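Local coordinates for Xaa-Pro Dipeptidase (PDB 2QS8), which probably hydrolyses dipeptides as a metal-dependent carboxypeptidase of the amidohydrolase superfamily, with its active site in a TIM barrel, at residues A220-A225 and A248-I253; E240-A245 and D265-N270; I121-A126 and G130-P135; F107-Q112 and L380-A385; F283-S288 and V305-S310. One frame throughout, in Å; residues are numbered along the deposited sequence.

Contact 1: residues A220-A225 and A248-I253; sequences AVVSAA and AGVDSI
Val-222, on helix 215-227, and Val-250, just beyond the end of helix 239-248, make the nearest backbone approach of the two segments, with their CA atoms 6.3 Å apart. No hydrogen bond crosses between them. Segment 220-225 is unbroken helix, whereas 248-253 is a change of direction: Gly-249 leaves the helix with a positive phi of 104° in a Schellman motif, and the chain then runs through Val-250 and Asp-251 into strand 252-253.

The side-chain contact is carried by the two methyls of Val-222, which straddle the carbonyl oxygen of Ala-248. Val-222 CG1 and Ala-248 O are 3.5 Å apart, and CG2 of the same valine comes equally near that oxygen. CG2 also reaches the methyl of Ala-248 at 3.8 Å from its CB. In the beta/alpha barrel, the helix leading to strand 231-236 here packs against the link between the next helix and the next parallel strand, 252-253. With chi1 at 175°, Val-222 places CG2 anti to its own carbonyl carbon, and the same methyl also meets Val-250 CG1 at 3.8 Å, roughly at right angles to its approach to Ala-248.

Val-250 also packs on Val-232 and Val-234 of the neighbouring strand, while Ala-248 rests on Gln-215, Val-218 and Asp-219 earlier in helix 215-227. Just past the contact, Asp-251 uses OD1 for a salt bridge with Arg-367 and OD2 to accept the backbone N-H of Val-232.

Contact 2: residues E240-A245 and D265-N270; sequences EGMKRA and DLMIEN
Met-242 and Met-267, both selenomethionines here, meet end-on to flank: CE of Met-242 stops 3.5 Å from the SE atom of Met-267. The first has CG anti to the backbone N (chi1 -173°) and an extended chain that carries CE across to the second helix. The second bends at its last torsion, 80°, and the two side chains cross at about a right angle. The other apolar touch is looser: CG and CD of Lys-243 each lie 4.1 Å from CD1 of Leu-266, again crosswise.

Polar groups do not bridge the segments. The ammonium of Lys-243 turns away from Leu-266 to form salt bridges with Asp-260 and Glu-262. Within its own helix, Leu-266 O takes two donors from opposite faces of its plane: the backbone N of Asn-270 and that residue's ND2, the latter at 2.8 Å from above the carbonyl plane.

Helices 239-248 and 261-270 follow consecutive strands of the parallel sheet. Met-242 and Met-267 both press on Ile-253 of strand 252-253, and Ile-246, one turn along helix 239-248, packs against Leu-266 and Met-267.

Contact 3: residues I121-A126 and G130-P135; sequences ISLRDA and GKLAGP
Ala-126 and Lys-131 close a Schellman motif that ends helix 119-128 before the chain enters strand 136-139 of the barrel. The backbone N of Lys-131 points back to Ala-126 O at 2.8 Å, with a C=O...N angle of 160° that puts the donor nearly in line with the carbonyl. Gly-130, with phi of 73°, reverses the chain; its own N also lies near that oxygen but at a poor angle. The hydroxyl of Ser-129, in the turn between the segments, is a second hydrogen-bond partner of Ala-126 O.

The tight side is apolar. Leu-132 CD2 sits 3.4 Å from Ala-126 CB, while CD1 of the same leucine meets Leu-123 CD1 at a looser 4.2 Å, the two leucines crossing at about a right angle. A chi1 of 72° holds Leu-132 CG between its backbone N and carbonyl carbon, which turns both methyls back over the helix. Helix 88-104 lies against this patch: Leu-123 touches Ala-95 and Ala-99, and Leu-132 touches Thr-96.

Toward solvent the contact thins out. Lys-131 lays only the root of its chain on the helix end, and beyond a bend at chi2 the rest leads away from the segment. The two carbons of that root lie at the carbonyl oxygen its own backbone N bonds to: Lys-131 CB is 3.2 Å and CG 3.3 Å from Ala-126 O.

Contact 4: residues F107-Q112 and L380-A385; sequences FTTVRQ and LADLIA
Thr-108 and Asp-382 bring their CA atoms to 6.9 Å, but the two segments do not pair: no hydrogen bond joins them, and both strands, 107-112 and 383-386, pair instead with strand 60-67, the first parallel to it and the second antiparallel.

Asp-382 reaches toward the start of strand 107-112 with its carboxylate. Its OD2 lies 3.7 Å from Thr-108 OG1, too far for a hydrogen bond, and 3.8 Å from CB of the same threonine, as the two side chains slide past each other in opposite directions. Thr-109 comes in crosswise, with its OG1 4.1 Å from Asp-382 OD2. A chi1 of 50° sets the hydroxyl of Thr-108 between its backbone N and carbonyl carbon, and with the group turned this way OD2 lies beside the CB-OG1 bond rather than off its end. Just ahead, Ala-381 is the centre of an inverse gamma turn closed by Asp-382 N to Leu-380 O at 3.0 Å.

The strand 107-112 belongs to the barrel, and 383-386 to the beta sandwich-like part that the chain's two ends build beside it, as in many amidohydrolases; the contact lies where the two parts meet. Thr-108 also touches Val-403, and Asp-382 touches Lys-405, both on strand 400-405.

The carboxylate is buried, yet both oxygens have partners: OD2 is salt-bridged to Arg-136 NE, and OD1 accepts the backbone N-H of Asp-406. The arginine probably favours the charged form of Asp-382, while the two threonine hydroxyls lie near OD2 on one side, without hydrogen-bonding to it.

Contact 5: residues F283-S288 and V305-S310; sequences FVAEKS and VGPQIS
Val-284 and Ala-285 both point across to the backbone of helix 299-319 at Gly-306 and Pro-307. Val-284 aims one branch: CG2, which chi1 of -61° sets between its backbone N and carbonyl carbon, comes 3.7 Å from Gly-306 CA. The methyl fills the place beside that CA where the glycine carries no side chain. Ala-285 lies alongside, its CB meeting the CG and CD atoms of Pro-307 at 3.9 Å and 4.1 Å. One valine methyl on a bare glycine and one alanine methyl on a proline thus sit side by side.

Small residues let the backbones come close. Ala-285 CA and Gly-306 CA are 4.9 Å apart, and the axes of helix 283-287 and helix 305-310 pass at 7.8 Å with 136° between their directions, well off antiparallel. The second helix is kinked here: the N of Pro-307 has no hydrogen to give to the turn before, and the N of Ser-310 makes no such bond either.

Val-284 also rests on Ala-302 of the same partner helix.

No hydrogen bond crosses between the two segments, where the contact is apolar; Ser-288 O is bonded to Arg-299 NE at the start of the partner helix. With the side chain of Val-284 about 4 Å from the bound methionine and Ile-309 among its pocket residues, this apolar junction forms part of the pocket's surroundings.

In the fold
All five contacts lie in the amidohydrolase region. Contact 4 closes the longest loop, 107-112 to 380-385, and the other four are nested inside it in the order 3, 1, 2, 5, though 1 and 2 interleave. Contacts 1 and 2, centres 11 Å apart, both draw on helix 239-248, and strand 252-253 of contact 1 comes between the two helices of contact 2 along the chain; they touch through Ile-253 and Val-250. Contacts 3 and 4, centres 14 Å apart, meet where Pro-135 packs on strand 107-112. Ser-252 and Arg-111 probably hydrogen-bond between contacts 1 and 4. Contact 4 joins the barrel to the sheet beside it, the others tie barrel helices and loops, and contact 5 lies by the pocket.

Contact 1: residues A220-A225 and A248-I253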
# COMPACT_ATOMS: atom_id res chain seq x y z
N ALA A 220 14.85 4.87 -1.70
CA ALA A 220 14.02 5.06 -0.52
C ALA A 220 14.77 4.67 0.76
O ALA A 220 14.55 5.26 1.80
CB ALA A 220 12.73 4.26 -0.64
N VAL A 221 15.64 3.67 0.65
CA VAL A 221 16.43 3.21 1.80
C VAL A 221 17.37 4.34 2.24
O VAL A 221 17.43 4.67 3.42
CB VAL A 221 17.30 1.97 1.45
CG1 VAL A 221 18.23 1.64 2.60
CG2 VAL A 221 16.43 0.78 1.12
N VAL A 222 18.08 4.91 1.28
CA VAL A 222 19.01 5.99 1.57
C VAL A 222 18.30 7.23 2.11
O VAL A 222 18.66 7.75 3.17
CB VAL A 222 19.82 6.38 0.31
CG1 VAL A 222 20.71 7.58 0.61
CG2 VAL A 222 20.68 5.19 -0.14
N SER A 223 17.28 7.70 1.40
CA SER A 223 16.59 8.90 1.87
C SER A 223 15.96 8.70 3.24
O SER A 223 15.96 9.61 4.05
CB SER A 223 15.54 9.35 0.85
OG SER A 223 14.48 8.41 0.74
N ALA A 224 15.44 7.50 3.49
CA ALA A 224 14.82 7.21 4.78
C ALA A 224 15.89 7.16 5.87
O ALA A 224 15.74 7.78 6.92
CB ALA A 224 14.07 5.90 4.73
N ALA A 225 16.97 6.43 5.62
CA ALA A 225 18.07 6.32 6.60
C ALA A 225 18.72 7.67 6.89
O ALA A 225 19.11 7.94 8.02
CB ALA A 225 19.13 5.36 6.09
N ALA A 248 22.70 5.16 -5.42
CA ALA A 248 21.71 5.68 -4.46
C ALA A 248 22.40 6.43 -3.33
O ALA A 248 21.79 7.27 -2.66
CB ALA A 248 20.84 4.55 -3.91
N GLY A 249 23.67 6.10 -3.09
CA GLY A 249 24.42 6.78 -2.05
C GLY A 249 24.67 6.02 -0.76
O GLY A 249 24.87 6.64 0.28
N VAL A 250 24.66 4.70 -0.81
CA VAL A 250 24.89 3.92 0.39
C VAL A 250 26.34 4.12 0.86
O VAL A 250 27.19 4.55 0.09
CB VAL A 250 24.59 2.41 0.17
CG1 VAL A 250 23.16 2.25 -0.29
CG2 VAL A 250 25.53 1.82 -0.86
N ASP A 251 26.60 3.82 2.14
CA ASP A 251 27.92 3.99 2.72
C ASP A 251 28.92 2.89 2.41
O ASP A 251 30.12 3.15 2.27
CB ASP A 251 27.79 4.15 4.24
CG ASP A 251 26.97 5.37 4.61
OD1 ASP A 251 27.53 6.49 4.60
OD2 ASP A 251 25.76 5.22 4.88
N SER A 252 28.45 1.66 2.28
CA SER A 252 29.35 0.57 1.99
C SER A 252 28.71 -0.62 1.27
O SER A 252 27.51 -0.88 1.40
CB SER A 252 30.01 0.09 3.29
OG SER A 252 29.06 -0.42 4.20
N ILE A 253 29.53 -1.31 0.50
CA ILE A 253 29.12 -2.49 -0.23
C ILE A 253 29.86 -3.67 0.42
O ILE A 253 31.08 -3.63 0.58
CB ILE A 253 29.55 -2.42 -1.72
CG1 ILE A 253 28.81 -1.29 -2.44
CG2 ILE A 253 29.30 -3.76 -2.38
CD1 ILE A 253 27.30 -1.40 -2.39

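Contact 2: residues E240-A245 and D265-N270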
# COMPACT_ATOMS: atom_id res chain seq x y z
N GLU A 240 24.73 -5.45 -11.06
CA GLU A 240 23.57 -4.57 -11.23
C GLU A 240 22.93 -4.07 -9.93
O GLU A 240 22.67 -2.87 -9.79
CB GLU A 240 22.50 -5.24 -12.09
CG GLU A 240 21.27 -4.35 -12.23
CD GLU A 240 20.58 -4.49 -13.58
OE1 GLU A 240 20.05 -5.58 -13.88
OE2 GLU A 240 20.59 -3.50 -14.34
N GLY A 241 22.66 -4.96 -8.99
CA GLY A 241 22.07 -4.52 -7.75
C GLY A 241 23.04 -3.61 -7.05
O GLY A 241 22.67 -2.57 -6.50
N MSE A 242 24.31 -4.01 -7.09
CA MSE A 242 25.39 -3.25 -6.46
C MSE A 242 25.40 -1.79 -6.94
O MSE A 242 25.44 -0.87 -6.13
CB MSE A 242 26.72 -3.92 -6.78
CG MSE A 242 27.92 -3.33 -6.06
SE MSE A 242 29.59 -4.27 -6.52
CE MSE A 242 30.86 -3.44 -5.28
N LYS A 243 25.33 -1.59 -8.25
CA LYS A 243 25.34 -0.24 -8.82
C LYS A 243 24.10 0.60 -8.47
O LYS A 243 24.19 1.82 -8.32
CB LYS A 243 25.56 -0.31 -10.33
CG LYS A 243 26.96 -0.82 -10.67
CD LYS A 243 27.28 -0.82 -12.15
CE LYS A 243 26.53 -1.90 -12.89
NZ LYS A 243 27.22 -2.24 -14.17
N ARG A 244 22.95 -0.05 -8.34
CA ARG A 244 21.74 0.68 -7.98
C ARG A 244 21.96 1.28 -6.59
O ARG A 244 21.53 2.40 -6.31
CB ARG A 244 20.52 -0.25 -7.95
CG ARG A 244 20.16 -0.86 -9.30
CD ARG A 244 18.86 -1.66 -9.26
NE ARG A 244 18.55 -2.24 -10.57
CZ ARG A 244 17.52 -3.04 -10.83
NH1 ARG A 244 16.67 -3.39 -9.86
NH2 ARG A 244 17.33 -3.49 -12.06
N ALA A 245 22.66 0.54 -5.74
CA ALA A 245 22.94 0.97 -4.38
C ALA A 245 24.05 2.03 -4.32
O ALA A 245 23.95 2.98 -3.55
CB ALA A 245 23.32 -0.24 -3.51
N ASP A 265 34.40 2.64 -10.50
CA ASP A 265 34.51 4.08 -10.68
C ASP A 265 33.36 4.78 -9.96
O ASP A 265 33.53 5.87 -9.41
CB ASP A 265 34.49 4.45 -12.17
CG ASP A 265 35.76 4.02 -12.89
OD1 ASP A 265 36.85 4.18 -12.31
OD2 ASP A 265 35.68 3.52 -14.03
N LEU A 266 32.19 4.17 -9.95
CA LEU A 266 31.05 4.76 -9.26
C LEU A 266 31.36 4.84 -7.77
O LEU A 266 31.10 5.85 -7.13
CB LEU A 266 29.79 3.92 -9.49
CG LEU A 266 29.12 4.13 -10.84
CD1 LEU A 266 28.02 3.10 -11.04
CD2 LEU A 266 28.54 5.55 -10.92
N MSE A 267 31.93 3.78 -7.21
CA MSE A 267 32.26 3.78 -5.79
C MSE A 267 33.31 4.82 -5.44
O MSE A 267 33.27 5.42 -4.37
CB MSE A 267 32.74 2.40 -5.36
CG MSE A 267 31.61 1.41 -5.21
SE MSE A 267 32.35 -0.31 -4.66
CE MSE A 267 32.62 0.01 -2.73
N ILE A 268 34.25 5.03 -6.35
CA ILE A 268 35.29 6.02 -6.14
C ILE A 268 34.69 7.42 -6.19
O ILE A 268 35.00 8.27 -5.36
CB ILE A 268 36.39 5.90 -7.21
CG1 ILE A 268 37.11 4.56 -7.06
CG2 ILE A 268 37.39 7.05 -7.07
CD1 ILE A 268 38.08 4.25 -8.16
N GLU A 269 33.81 7.64 -7.16
CA GLU A 269 33.17 8.94 -7.33
C GLU A 269 32.26 9.32 -6.17
O GLU A 269 32.17 10.49 -5.79
CB GLU A 269 32.36 8.95 -8.62
CG GLU A 269 31.71 10.28 -8.95
CD GLU A 269 30.64 10.13 -10.03
OE1 GLU A 269 30.91 9.48 -11.07
OE2 GLU A 269 29.53 10.67 -9.84
N ASN A 270 31.57 8.33 -5.61
CA ASN A 270 30.64 8.55 -4.51
C ASN A 270 31.30 8.36 -3.14
O ASN A 270 30.68 8.61 -2.11
CB ASN A 270 29.43 7.61 -4.63
CG ASN A 270 28.56 7.93 -5.84
OD1 ASN A 270 27.88 8.96 -5.87
ND2 ASN A 270 28.57 7.05 -6.83

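Contact 3: residues I121-A126 and G130-P135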
# COMPACT_ATOMS: atom_id res chain seq x y z
N ILE A 121 21.54 -5.42 19.14
CA ILE A 121 21.04 -4.23 19.81
C ILE A 121 21.02 -4.45 21.33
O ILE A 121 21.48 -3.60 22.10
CB ILE A 121 19.63 -3.88 19.32
CG1 ILE A 121 19.71 -3.33 17.89
CG2 ILE A 121 18.96 -2.91 20.28
CD1 ILE A 121 18.39 -3.29 17.17
N SER A 122 20.49 -5.59 21.76
CA SER A 122 20.44 -5.90 23.19
C SER A 122 21.84 -6.09 23.78
O SER A 122 22.14 -5.64 24.89
CB SER A 122 19.60 -7.15 23.45
OG SER A 122 18.26 -6.96 23.03
N LEU A 123 22.72 -6.75 23.03
CA LEU A 123 24.06 -6.99 23.51
C LEU A 123 24.81 -5.67 23.67
O LEU A 123 25.50 -5.44 24.67
CB LEU A 123 24.80 -7.91 22.54
CG LEU A 123 26.14 -8.47 23.01
CD1 LEU A 123 25.94 -9.16 24.36
CD2 LEU A 123 26.70 -9.43 21.97
N ARG A 124 24.66 -4.80 22.67
CA ARG A 124 25.29 -3.48 22.67
C ARG A 124 24.88 -2.72 23.92
O ARG A 124 25.72 -2.19 24.64
CB ARG A 124 24.87 -2.68 21.43
CG ARG A 124 25.33 -1.23 21.44
CD ARG A 124 24.52 -0.39 20.47
NE ARG A 124 23.16 -0.15 20.96
CZ ARG A 124 22.13 0.21 20.20
NH1 ARG A 124 22.30 0.38 18.89
NH2 ARG A 124 20.95 0.40 20.75
N ASP A 125 23.58 -2.67 24.18
CA ASP A 125 23.08 -1.95 25.35
C ASP A 125 23.57 -2.53 26.66
O ASP A 125 23.86 -1.77 27.59
CB ASP A 125 21.55 -1.89 25.34
CG ASP A 125 21.00 -1.00 24.22
OD1 ASP A 125 21.78 -0.24 23.62
OD2 ASP A 125 19.78 -1.06 23.96
N ALA A 126 23.67 -3.86 26.74
CA ALA A 126 24.14 -4.52 27.96
C ALA A 126 25.62 -4.19 28.18
O ALA A 126 26.04 -3.92 29.30
CB ALA A 126 23.95 -6.04 27.85
N GLY A 130 27.69 -1.56 31.09
CA GLY A 130 28.55 -2.32 31.99
C GLY A 130 28.05 -3.64 32.55
O GLY A 130 28.58 -4.12 33.56
N LYS A 131 27.06 -4.26 31.92
CA LYS A 131 26.52 -5.53 32.40
C LYS A 131 27.50 -6.68 32.12
O LYS A 131 27.52 -7.67 32.85
CB LYS A 131 25.17 -5.82 31.74
CG LYS A 131 24.16 -4.69 31.88
CD LYS A 131 23.85 -4.36 33.34
CE LYS A 131 22.96 -3.13 33.46
NZ LYS A 131 21.67 -3.30 32.71
N LEU A 132 28.28 -6.54 31.06
CA LEU A 132 29.28 -7.54 30.70
C LEU A 132 30.31 -6.93 29.76
O LEU A 132 30.11 -5.84 29.22
CB LEU A 132 28.63 -8.76 30.03
CG LEU A 132 28.10 -8.59 28.60
CD1 LEU A 132 27.80 -9.94 28.00
CD2 LEU A 132 26.86 -7.73 28.61
N ALA A 133 31.42 -7.63 29.58
CA ALA A 133 32.49 -7.15 28.72
C ALA A 133 32.27 -7.52 27.25
O ALA A 133 31.68 -8.56 26.93
CB ALA A 133 33.81 -7.70 29.21
N GLY A 134 32.75 -6.64 26.38
CA GLY A 134 32.61 -6.85 24.95
C GLY A 134 33.11 -5.64 24.18
O GLY A 134 33.55 -4.66 24.77
N PRO A 135 33.04 -5.67 22.85
CA PRO A 135 33.50 -4.54 22.04
C PRO A 135 32.42 -3.47 21.95
O PRO A 135 31.31 -3.66 22.44
CB PRO A 135 33.78 -5.19 20.70
CG PRO A 135 32.62 -6.16 20.60
CD PRO A 135 32.55 -6.77 21.99

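Contact 4: residues F107-Q112 and L380-A385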
# COMPACT_ATOMS: atom_id res chain seq x y z
N PHE A 107 39.65 -6.94 18.68
CA PHE A 107 38.67 -6.06 18.06
C PHE A 107 37.78 -5.39 19.11
O PHE A 107 36.88 -6.01 19.67
CB PHE A 107 37.84 -6.82 17.03
CG PHE A 107 38.63 -7.22 15.81
CD1 PHE A 107 39.54 -8.27 15.87
CD2 PHE A 107 38.52 -6.50 14.63
CE1 PHE A 107 40.33 -8.59 14.77
CE2 PHE A 107 39.30 -6.81 13.53
CZ PHE A 107 40.21 -7.87 13.60
N THR A 108 38.08 -4.12 19.36
CA THR A 108 37.38 -3.32 20.36
C THR A 108 36.10 -2.67 19.84
O THR A 108 35.26 -2.23 20.61
CB THR A 108 38.33 -2.24 20.91
OG1 THR A 108 38.95 -1.53 19.83
CG2 THR A 108 39.40 -2.89 21.79
N THR A 109 35.96 -2.61 18.52
CA THR A 109 34.76 -2.04 17.94
C THR A 109 34.35 -2.90 16.75
O THR A 109 35.20 -3.31 15.97
CB THR A 109 34.98 -0.58 17.44
OG1 THR A 109 35.32 0.27 18.54
CG2 THR A 109 33.69 -0.03 16.81
N VAL A 110 33.06 -3.18 16.63
CA VAL A 110 32.55 -3.97 15.51
C VAL A 110 31.22 -3.40 15.03
O VAL A 110 30.52 -2.72 15.77
CB VAL A 110 32.33 -5.47 15.88
CG1 VAL A 110 33.64 -6.12 16.30
CG2 VAL A 110 31.30 -5.60 17.00
N ARG A 111 30.90 -3.69 13.78
CA ARG A 111 29.64 -3.28 13.20
C ARG A 111 28.87 -4.58 12.89
O ARG A 111 29.25 -5.32 11.97
CB ARG A 111 29.87 -2.49 11.90
CG ARG A 111 28.61 -1.85 11.32
CD ARG A 111 28.86 -1.11 9.99
NE ARG A 111 29.29 -2.01 8.93
CZ ARG A 111 29.30 -1.71 7.64
NH1 ARG A 111 28.90 -0.51 7.23
NH2 ARG A 111 29.67 -2.62 6.75
N GLN A 112 27.83 -4.88 13.66
CA GLN A 112 27.02 -6.08 13.40
C GLN A 112 26.00 -5.69 12.33
O GLN A 112 25.15 -4.83 12.55
CB GLN A 112 26.27 -6.55 14.64
CG GLN A 112 25.38 -7.75 14.35
CD GLN A 112 25.69 -8.95 15.22
OE1 GLN A 112 26.83 -9.15 15.64
NE2 GLN A 112 24.68 -9.76 15.49
N LEU A 380 39.76 8.41 22.27
CA LEU A 380 39.43 7.42 23.29
C LEU A 380 40.53 6.37 23.40
O LEU A 380 41.13 5.97 22.39
CB LEU A 380 38.08 6.76 22.98
CG LEU A 380 36.84 7.67 23.05
CD1 LEU A 380 35.59 6.92 22.59
CD2 LEU A 380 36.65 8.17 24.48
N ALA A 381 40.78 5.92 24.62
CA ALA A 381 41.81 4.94 24.91
C ALA A 381 41.45 3.48 24.59
O ALA A 381 41.14 2.70 25.49
CB ALA A 381 42.26 5.06 26.37
N ASP A 382 41.48 3.15 23.31
CA ASP A 382 41.21 1.80 22.83
C ASP A 382 42.53 1.34 22.21
O ASP A 382 42.90 1.78 21.12
CB ASP A 382 40.11 1.81 21.77
CG ASP A 382 38.71 1.78 22.37
OD1 ASP A 382 38.56 2.11 23.57
OD2 ASP A 382 37.75 1.43 21.64
N LEU A 383 43.24 0.47 22.92
CA LEU A 383 44.53 -0.02 22.44
C LEU A 383 44.75 -1.51 22.61
O LEU A 383 44.22 -2.14 23.53
CB LEU A 383 45.68 0.71 23.14
CG LEU A 383 45.67 2.24 23.28
CD1 LEU A 383 44.78 2.63 24.45
CD2 LEU A 383 47.10 2.75 23.50
N ILE A 384 45.57 -2.08 21.73
CA ILE A 384 45.90 -3.49 21.81
C ILE A 384 47.41 -3.62 21.65
O ILE A 384 48.08 -2.67 21.23
CB ILE A 384 45.21 -4.31 20.69
CG1 ILE A 384 45.75 -3.87 19.32
CG2 ILE A 384 43.70 -4.12 20.75
CD1 ILE A 384 45.38 -4.81 18.19
N ALA A 385 47.94 -4.78 22.00
CA ALA A 385 49.37 -5.03 21.89
C ALA A 385 49.58 -6.48 21.49
O ALA A 385 48.73 -7.32 21.73
CB ALA A 385 50.05 -4.74 23.20

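Contact 5: residues F283-S288 and V305-S310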
# COMPACT_ATOMS: atom_id res chain seq x y z
N PHE A 283 35.81 -19.37 2.89
CA PHE A 283 35.11 -20.35 3.71
C PHE A 283 34.10 -21.18 2.91
O PHE A 283 34.15 -22.40 2.91
CB PHE A 283 34.38 -19.66 4.86
CG PHE A 283 33.77 -20.61 5.85
CD1 PHE A 283 34.52 -21.11 6.90
CD2 PHE A 283 32.45 -21.02 5.72
CE1 PHE A 283 33.97 -22.01 7.80
CE2 PHE A 283 31.89 -21.92 6.62
CZ PHE A 283 32.66 -22.41 7.66
N VAL A 284 33.18 -20.50 2.23
CA VAL A 284 32.17 -21.20 1.46
C VAL A 284 32.76 -21.96 0.28
O VAL A 284 32.20 -22.98 -0.15
CB VAL A 284 31.04 -20.25 0.96
CG1 VAL A 284 30.33 -19.62 2.16
CG2 VAL A 284 31.60 -19.18 0.07
N ALA A 285 33.88 -21.47 -0.25
CA ALA A 285 34.53 -22.18 -1.34
C ALA A 285 35.00 -23.56 -0.91
O ALA A 285 34.61 -24.56 -1.46
CB ALA A 285 35.70 -21.37 -1.88
N GLU A 286 35.82 -23.55 0.14
CA GLU A 286 36.36 -24.78 0.71
C GLU A 286 35.24 -25.74 1.09
O GLU A 286 35.28 -26.92 0.73
CB GLU A 286 37.20 -24.45 1.94
CG GLU A 286 37.88 -25.65 2.59
CD GLU A 286 38.24 -25.40 4.05
OE1 GLU A 286 38.78 -24.31 4.37
OE2 GLU A 286 37.99 -26.30 4.89
N LYS A 287 34.24 -25.23 1.79
CA LYS A 287 33.13 -26.06 2.24
C LYS A 287 32.26 -26.58 1.11
O LYS A 287 31.64 -27.63 1.25
CB LYS A 287 32.26 -25.29 3.25
CG LYS A 287 33.02 -24.82 4.50
CD LYS A 287 33.62 -25.99 5.25
CE LYS A 287 34.30 -25.53 6.53
NZ LYS A 287 34.90 -26.67 7.28
N SER A 288 32.23 -25.87 -0.01
CA SER A 288 31.42 -26.29 -1.15
C SER A 288 31.92 -27.59 -1.77
O SER A 288 31.23 -28.20 -2.59
CB SER A 288 31.39 -25.19 -2.22
OG SER A 288 32.64 -25.11 -2.87
N VAL A 305 30.42 -17.89 -6.04
CA VAL A 305 30.76 -16.62 -5.39
C VAL A 305 32.05 -16.62 -4.58
O VAL A 305 32.93 -15.79 -4.80
CB VAL A 305 29.59 -16.15 -4.47
CG1 VAL A 305 30.00 -14.90 -3.71
CG2 VAL A 305 28.36 -15.86 -5.31
N GLY A 306 32.16 -17.55 -3.64
CA GLY A 306 33.34 -17.61 -2.80
C GLY A 306 34.74 -17.39 -3.38
O GLY A 306 35.50 -16.57 -2.87
N PRO A 307 35.13 -18.12 -4.45
CA PRO A 307 36.46 -17.98 -5.07
C PRO A 307 36.79 -16.64 -5.72
O PRO A 307 37.95 -16.26 -5.81
CB PRO A 307 36.48 -19.11 -6.10
CG PRO A 307 35.44 -20.09 -5.60
CD PRO A 307 34.35 -19.18 -5.11
N GLN A 308 35.76 -15.92 -6.16
CA GLN A 308 35.93 -14.64 -6.83
C GLN A 308 36.25 -13.43 -5.94
O GLN A 308 36.82 -12.46 -6.41
CB GLN A 308 34.68 -14.34 -7.67
CG GLN A 308 34.71 -13.02 -8.44
CD GLN A 308 35.84 -12.94 -9.44
OE1 GLN A 308 36.03 -13.85 -10.25
NE2 GLN A 308 36.61 -11.85 -9.39
N ILE A 309 35.88 -13.49 -4.67
CA ILE A 309 36.13 -12.35 -3.79
C ILE A 309 37.60 -11.94 -3.70
O ILE A 309 37.92 -10.76 -3.83
CB ILE A 309 35.57 -12.62 -2.37
CG1 ILE A 309 34.04 -12.72 -2.45
CG2 ILE A 309 35.95 -11.49 -1.43
CD1 ILE A 309 33.35 -12.93 -1.12
N SER A 310 38.49 -12.90 -3.50
CA SER A 310 39.93 -12.61 -3.41
C SER A 310 40.42 -11.90 -4.67
O SER A 310 41.26 -11.00 -4.60
CB SER A 310 40.72 -13.91 -3.21
OG SER A 310 40.53 -14.79 -4.30